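Local coordinates for protein polymerase subunit PA (Dhori virus, PDB 4CGS) that probably binds RNA as part of the viral polymerase, this chain being the N-terminal domain of PA, the counterpart of the cap-snatching domain of influenza PA, at residues N107-D112 and S127-P132. Residues are numbered along the deposited sequence; the frame is centred on the assembly and turned at random.
Sequences NGTPTD and SGQMSP
Ser-131 and Asp-112 make the direct hydrogen bond between these two loops. Ser-131 OG donates to Asp-112 OD1 at 2.6 Å, on the syn side of the carboxylate. Ser-131 is the N-cap of helix 132-137. Its chi1 of 79° sets OG between its own backbone N and carbonyl carbon, from where it reaches both Asp-112 and Thr-134 OG1. The other carboxylate oxygen, Asp-112 OD2, accepts from the backbone N of Ile-133 and lies 3.3 Å from Pro-132 CD. The carboxylate thus grips both the cap residue and the first turn of the helix.

A water spans the far end. It accepts from Gly-108 N at 2.7 Å and is hydrogen-bonded to Ser-127 OG at 2.8 Å. Ser-127 OG also bonds Asp-106 O and Ser-125 OG.

The middle is mostly van der Waals packing. Thr-109 CG2, turned anti to the backbone N by a chi1 of -50°, sits 3.3 Å from Met-130 O, which also accepts from Arg-135 NH1. Gln-129 CB lies 3.6 Å from Gly-108 O. Pro-110 O meets Ser-131 CB at 3.3 Å and takes a CA-H...O contact from Ser-131 CA at 3.6 Å.

The loop after strand 97-104 is therefore joined to the strand-to-helix turn after strand 119-125. The Asp-112 carboxylate, beside the N-terminus of helix 132-137, would probably be stabilised in its charged form by the helix dipole and these donors.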
ATOM      1  N   ASN A 107       7.136  -7.205  13.693  1.00 22.54           N
ATOM      2  CA  ASN A 107       7.791  -6.509  14.780  1.00 27.34           C
ATOM      3  C   ASN A 107       9.121  -6.152  14.099  1.00 32.39           C
ATOM      4  O   ASN A 107       9.859  -7.087  13.663  1.00 32.78           O
ATOM      5  CB  ASN A 107       7.916  -7.337  16.076  1.00 34.98           C
ATOM      6  CG  ASN A 107       9.298  -7.926  16.287  1.00 37.74           C
ATOM      7  OD1 ASN A 107       9.530  -9.100  15.993  1.00 37.78           O
ATOM      8  ND2 ASN A 107      10.229  -7.114  16.813  1.00 35.44           N
ATOM      9  N   GLY A 108       9.378  -4.848  13.891  1.00 17.49           N
ATOM     10  CA  GLY A 108      10.690  -4.436  13.346  1.00 21.14           C
ATOM     11  C   GLY A 108      10.561  -3.397  12.254  1.00 20.06           C
ATOM     12  O   GLY A 108       9.442  -3.103  11.821  1.00 21.37           O
ATOM     13  N   THR A 109      11.707  -2.801  11.890  1.00 16.92           N
ATOM     14  CA  THR A 109      11.807  -1.817  10.824  1.00 12.39           C
ATOM     15  C   THR A 109      12.328  -2.480   9.527  1.00 13.96           C
ATOM     16  O   THR A 109      13.372  -3.099   9.544  1.00 13.06           O
ATOM     17  CB  THR A 109      12.726  -0.634  11.166  1.00 15.00           C
ATOM     18  OG1 THR A 109      12.299  -0.141  12.468  1.00 17.30           O
ATOM     19  CG2 THR A 109      12.686   0.517  10.135  1.00 16.13           C
ATOM     20  N   PRO A 110      11.593  -2.313   8.401  1.00  9.93           N
ATOM     21  CA  PRO A 110      12.008  -2.896   7.149  1.00 10.41           C
ATOM     22  C   PRO A 110      13.356  -2.355   6.687  1.00 11.12           C
ATOM     23  O   PRO A 110      13.721  -1.175   6.863  1.00 12.15           O
ATOM     24  CB  PRO A 110      10.937  -2.465   6.176  1.00 12.08           C
ATOM     25  CG  PRO A 110       9.720  -2.271   7.055  1.00 11.87           C
ATOM     26  CD  PRO A 110      10.264  -1.639   8.272  1.00 10.82           C
ATOM     27  N   THR A 111      14.063  -3.241   6.017  1.00 13.39           N
ATOM     28  CA  THR A 111      15.347  -2.931   5.399  1.00 12.69           C
ATOM     29  C   THR A 111      15.185  -2.476   3.935  1.00 12.17           C
ATOM     30  O   THR A 111      14.408  -3.080   3.167  1.00 13.17           O
ATOM     31  CB  THR A 111      16.240  -4.183   5.412  1.00 14.30           C
ATOM     32  OG1 THR A 111      16.303  -4.737   6.747  1.00 19.36           O
ATOM     33  CG2 THR A 111      17.756  -3.866   4.888  1.00 13.82           C
ATOM     34  N   ASP A 112      15.916  -1.451   3.545  1.00 10.65           N
ATOM     35  CA  ASP A 112      15.965  -0.996   2.166  1.00 10.93           C
ATOM     36  C   ASP A 112      16.968  -1.791   1.364  1.00 11.59           C
ATOM     37  O   ASP A 112      18.089  -2.053   1.789  1.00 12.63           O
ATOM     38  CB  ASP A 112      16.259   0.500   2.064  1.00 10.35           C
ATOM     39  CG  ASP A 112      15.192   1.327   2.739  1.00  8.89           C
ATOM     40  OD1 ASP A 112      13.999   1.157   2.382  1.00  9.60           O
ATOM     41  OD2 ASP A 112      15.546   2.138   3.636  1.00  9.85           O
ATOM     42  N   SER A 127       3.241  -2.546  12.584  1.00  9.09           N
ATOM     43  CA  SER A 127       3.331  -1.780  13.840  1.00  9.17           C
ATOM     44  C   SER A 127       3.705  -0.344  13.598  1.00  7.90           C
ATOM     45  O   SER A 127       3.970   0.398  14.545  1.00  9.46           O
ATOM     46  CB  SER A 127       4.344  -2.432  14.775  1.00  8.92           C
ATOM     47  OG  SER A 127       5.566  -2.450  14.171  1.00 12.05           O
ATOM     48  N   GLY A 128       3.723   0.101  12.344  1.00  8.76           N
ATOM     49  CA  GLY A 128       3.830   1.497  12.069  1.00  8.13           C
ATOM     50  C   GLY A 128       5.247   2.005  11.826  1.00  8.33           C
ATOM     51  O   GLY A 128       5.517   3.219  11.809  1.00  9.57           O
ATOM     52  N   GLN A 129       6.163   1.077  11.651  0.60  8.05           N
ATOM     53  CA  GLN A 129       7.553   1.441  11.344  0.60  9.10           C
ATOM     54  C   GLN A 129       7.751   1.728   9.846  0.60  7.36           C
ATOM     55  O   GLN A 129       7.079   1.154   9.025  0.60  9.84           O
ATOM     56  CB  GLN A 129       8.556   0.353  11.801  0.60  9.35           C
ATOM     57  CG  GLN A 129       8.461   0.108  13.290  0.60  9.86           C
ATOM     58  CD  GLN A 129       9.508   0.908  14.008  0.60 14.79           C
ATOM     59  OE1 GLN A 129      10.660   0.502  14.083  0.60 26.15           O
ATOM     60  NE2 GLN A 129       9.135   2.070  14.493  0.60 13.50           N
ATOM     61  N   MET A 130       8.701   2.605   9.530  1.00  7.59           N
ATOM     62  CA  MET A 130       8.997   2.976   8.181  1.00  7.42           C
ATOM     63  C   MET A 130      10.478   2.758   7.927  1.00  6.85           C
ATOM     64  O   MET A 130      11.325   3.154   8.748  1.00  7.56           O
ATOM     65  CB  MET A 130       8.703   4.457   7.927  1.00  8.50           C
ATOM     66  CG  MET A 130       7.261   4.828   8.032  1.00  9.31           C
ATOM     67  SD  MET A 130       6.984   6.635   8.111  1.00 14.19           S
ATOM     68  CE  MET A 130       7.817   7.088   9.773  1.00 14.99           C
ATOM     69  N   SER A 131      10.864   2.195   6.769  1.00  6.46           N
ATOM     70  CA  SER A 131      12.284   2.068   6.405  1.00  6.84           C
ATOM     71  C   SER A 131      12.889   3.456   6.286  1.00  6.90           C
ATOM     72  O   SER A 131      12.206   4.454   6.072  1.00  6.90           O
ATOM     73  CB  SER A 131      12.476   1.338   5.116  1.00  6.81           C
ATOM     74  OG  SER A 131      12.233   2.138   3.993  1.00  7.87           O
ATOM     75  N   PRO A 132      14.241   3.533   6.354  1.00  6.88           N
ATOM     76  CA  PRO A 132      14.896   4.864   6.288  1.00  8.11           C
ATOM     77  C   PRO A 132      14.548   5.584   4.973  1.00  7.13           C
ATOM     78  O   PRO A 132      14.316   6.805   4.963  1.00  9.15           O
ATOM     79  CB  PRO A 132      16.358   4.498   6.370  1.00  9.06           C
ATOM     80  CG  PRO A 132      16.372   3.288   7.275  1.00 10.33           C
ATOM     81  CD  PRO A 132      15.160   2.492   6.886  1.00  7.39           C
TER
HETATM   82  O   HOH W   1       7.946  -3.246  15.479  1.00 26.18           O